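Local coordinates for DUF5625 domain-containing protein (Sulfurospirillum deleyianum, PDB 3NKG), which is of unknown function, a DUF5625-family protein with two four-stranded antiparallel beta-sheets, at residues I9-S14 / L34-A39. Sequence-based numbering, arbitrary orientation.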
ATOM      1  N   ILE A   9      -7.027  -3.062   7.148  1.00 34.54           N
ATOM      2  CA  ILE A   9      -6.726  -2.365   8.381  1.00 32.39           C
ATOM      3  C   ILE A   9      -6.624  -0.869   8.055  1.00 31.66           C
ATOM      4  O   ILE A   9      -5.728  -0.459   7.322  1.00 28.71           O
ATOM      5  CB  ILE A   9      -5.394  -2.900   8.963  1.00 36.72           C
ATOM      6  CG1 ILE A   9      -5.525  -4.377   9.335  1.00 41.21           C
ATOM      7  CG2 ILE A   9      -4.909  -2.095  10.172  1.00 35.85           C
ATOM      8  CD1 ILE A   9      -4.191  -5.037   9.647  1.00 38.90           C
ATOM      9  N   PRO A  10      -7.557  -0.056   8.576  1.00 30.09           N
ATOM     10  CA  PRO A  10      -7.493   1.375   8.282  1.00 31.50           C
ATOM     11  C   PRO A  10      -6.246   1.986   8.872  1.00 30.14           C
ATOM     12  O   PRO A  10      -5.928   1.721  10.027  1.00 29.56           O
ATOM     13  CB  PRO A  10      -8.740   1.939   8.977  1.00 35.20           C
ATOM     14  CG  PRO A  10      -9.700   0.791   8.994  1.00 42.87           C
ATOM     15  CD  PRO A  10      -8.805  -0.412   9.275  1.00 41.41           C
ATOM     16  N   ILE A  11      -5.536   2.788   8.082  1.00 28.49           N
ATOM     17  CA  ILE A  11      -4.388   3.519   8.595  1.00 29.46           C
ATOM     18  C   ILE A  11      -4.454   5.007   8.224  1.00 31.92           C
ATOM     19  O   ILE A  11      -5.186   5.405   7.307  1.00 28.22           O
ATOM     20  CB  ILE A  11      -3.083   2.933   8.085  1.00 30.14           C
ATOM     21  CG1 ILE A  11      -3.017   3.050   6.566  1.00 32.23           C
ATOM     22  CG2 ILE A  11      -2.978   1.470   8.504  1.00 33.53           C
ATOM     23  CD1 ILE A  11      -1.676   2.640   6.025  1.00 40.20           C
ATOM     24  N   ASP A  12      -3.659   5.801   8.936  1.00 22.59           N
ATOM     25  CA  ASP A  12      -3.653   7.258   8.829  1.00 21.79           C
ATOM     26  C   ASP A  12      -2.301   7.754   8.320  1.00 26.77           C
ATOM     27  O   ASP A  12      -1.353   7.855   9.098  1.00 25.65           O
ATOM     28  CB  ASP A  12      -3.901   7.848  10.216  1.00 26.50           C
ATOM     29  CG  ASP A  12      -3.953   9.377  10.199  1.00 38.53           C
ATOM     30  OD1 ASP A  12      -3.754   9.978   9.114  1.00 32.93           O
ATOM     31  OD2 ASP A  12      -4.212   9.974  11.266  1.00 38.43           O
ATOM     32  N   LEU A  13      -2.218   8.097   7.031  1.00 22.87           N
ATOM     33  CA  LEU A  13      -0.950   8.558   6.454  1.00 22.83           C
ATOM     34  C   LEU A  13      -0.696  10.054   6.660  1.00 22.66           C
ATOM     35  O   LEU A  13       0.328  10.559   6.217  1.00 24.81           O
ATOM     36  CB  LEU A  13      -0.909   8.290   4.945  1.00 25.08           C
ATOM     37  CG  LEU A  13      -1.077   6.876   4.397  1.00 31.06           C
ATOM     38  CD1 LEU A  13      -0.762   6.937   2.913  1.00 28.93           C
ATOM     39  CD2 LEU A  13      -0.144   5.909   5.093  1.00 27.26           C
ATOM     40  N   SER A  14      -1.618  10.762   7.311  1.00 24.32           N
ATOM     41  CA  SER A  14      -1.437  12.211   7.520  1.00 24.34           C
ATOM     42  C   SER A  14      -0.587  12.513   8.764  1.00 24.65           C
ATOM     43  O   SER A  14      -0.126  13.633   8.940  1.00 28.95           O
ATOM     44  CB  SER A  14      -2.794  12.920   7.624  1.00 18.39           C
ATOM     45  OG  SER A  14      -3.472  12.516   8.807  1.00 23.92           O
ATOM     46  N   LEU A  34       0.550  -7.631   0.264  1.00 25.59           N
ATOM     47  CA  LEU A  34       0.321  -6.551   1.214  1.00 23.91           C
ATOM     48  C   LEU A  34       0.277  -5.258   0.413  1.00 25.82           C
ATOM     49  O   LEU A  34       1.210  -4.965  -0.325  1.00 20.51           O
ATOM     50  CB  LEU A  34       1.467  -6.456   2.216  1.00 23.98           C
ATOM     51  CG  LEU A  34       1.867  -7.719   2.968  1.00 27.71           C
ATOM     52  CD1 LEU A  34       2.774  -7.346   4.119  1.00 27.20           C
ATOM     53  CD2 LEU A  34       0.640  -8.439   3.485  1.00 28.87           C
ATOM     54  N   ILE A  35      -0.803  -4.490   0.544  1.00 23.95           N
ATOM     55  CA  ILE A  35      -0.971  -3.306  -0.304  1.00 23.34           C
ATOM     56  C   ILE A  35      -1.631  -2.191   0.471  1.00 19.26           C
ATOM     57  O   ILE A  35      -2.187  -2.414   1.555  1.00 22.70           O
ATOM     58  CB  ILE A  35      -1.878  -3.600  -1.533  1.00 20.32           C
ATOM     59  CG1 ILE A  35      -3.331  -3.726  -1.095  1.00 27.20           C
ATOM     60  CG2 ILE A  35      -1.421  -4.882  -2.292  1.00 20.88           C
ATOM     61  CD1 ILE A  35      -4.298  -4.060  -2.209  1.00 29.00           C
ATOM     62  N   LEU A  36      -1.580  -0.987  -0.084  1.00 20.52           N
ATOM     63  CA  LEU A  36      -2.379   0.099   0.444  1.00 18.48           C
ATOM     64  C   LEU A  36      -3.451   0.420  -0.574  1.00 20.96           C
ATOM     65  O   LEU A  36      -3.157   0.536  -1.780  1.00 25.89           O
ATOM     66  CB  LEU A  36      -1.505   1.352   0.669  1.00 19.09           C
ATOM     67  CG  LEU A  36      -0.325   1.166   1.610  1.00 26.38           C
ATOM     68  CD1 LEU A  36       0.486   2.440   1.642  1.00 26.94           C
ATOM     69  CD2 LEU A  36      -0.807   0.788   2.986  1.00 25.32           C
ATOM     70  N   GLN A  37      -4.681   0.609  -0.101  1.00 20.51           N
ATOM     71  CA  GLN A  37      -5.801   1.001  -0.954  1.00 28.60           C
ATOM     72  C   GLN A  37      -6.317   2.366  -0.539  1.00 29.35           C
ATOM     73  O   GLN A  37      -6.679   2.565   0.634  1.00 24.41           O
ATOM     74  CB  GLN A  37      -6.951   0.002  -0.833  1.00 28.89           C
ATOM     75  CG  GLN A  37      -6.598  -1.418  -1.237  1.00 32.50           C
ATOM     76  CD  GLN A  37      -7.801  -2.346  -1.159  1.00 39.05           C
ATOM     77  OE1 GLN A  37      -8.276  -2.683  -0.071  1.00 36.98           O
ATOM     78  NE2 GLN A  37      -8.310  -2.744  -2.315  1.00 43.79           N
ATOM     79  N   PHE A  38      -6.358   3.285  -1.506  1.00 22.34           N
ATOM     80  CA  PHE A  38      -6.773   4.675  -1.282  1.00 22.13           C
ATOM     81  C   PHE A  38      -8.213   4.911  -1.724  1.00 26.51           C
ATOM     82  O   PHE A  38      -8.579   4.592  -2.856  1.00 28.04           O
ATOM     83  CB  PHE A  38      -5.869   5.609  -2.088  1.00 22.75           C
ATOM     84  CG  PHE A  38      -4.450   5.587  -1.643  1.00 24.47           C
ATOM     85  CD1 PHE A  38      -3.664   4.445  -1.841  1.00 23.96           C
ATOM     86  CD2 PHE A  38      -3.915   6.672  -0.956  1.00 26.12           C
ATOM     87  CE1 PHE A  38      -2.365   4.425  -1.411  1.00 24.97           C
ATOM     88  CE2 PHE A  38      -2.629   6.662  -0.529  1.00 22.01           C
ATOM     89  CZ  PHE A  38      -1.837   5.550  -0.746  1.00 19.51           C
ATOM     90  N   ALA A  39      -9.028   5.472  -0.837  1.00 30.37           N
ATOM     91  CA  ALA A  39     -10.377   5.921  -1.227  1.00 31.64           C
ATOM     92  C   ALA A  39     -10.327   7.176  -2.092  1.00 30.33           C
ATOM     93  O   ALA A  39      -9.440   8.018  -1.944  1.00 27.01           O
ATOM     94  CB  ALA A  39     -11.236   6.161  -0.017  1.00 31.25           C
TER
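Leu13 brings its CD1 methyl obliquely up to the CE2 and CZ atoms of Phe38, lying 3.9 Å from Phe38 CE2, with CZ of the same ring only slightly farther off. The two side chains cross at about a right angle, and CD1 is the branch of Leu13 that reaches the ring. A second apolar pair lies beside it, where Ile11 CD1 meets Leu36 CD2 at 3.7 Å, again with the side chains roughly perpendicular. Ile11 gets there by placing CG1 between its backbone N and carbonyl carbon (chi1 63°) and extending to CD1, which carries the methyl across to Leu36. The backbones stay well apart, 9.1 Å between Ile11 CA and Leu36 CA, and the join is purely apolar and small. Beyond Ile11 the chain turns at Asp12, whose OD1 accepts from Ser14 N in an Asx turn (2.9 Å, 151°) from above the carboxylate plane, and from Ser14 OG through its syn lone pair; both bonds join Asp12 to Ser14 across Leu13. Strands 7-11 and 30-38 are next-nearest strands of one antiparallel sheet, and Ile11 and Leu36 meet across the intervening strand 163-169, which pairs with Ile9 and Ile11 through Phe165 and Val163; Val163 also touches Phe38. Strand 132-140 flanks Leu36 through Ile135, while helix 49-58 packs Val54, Phe57 and Leu58 on Phe38.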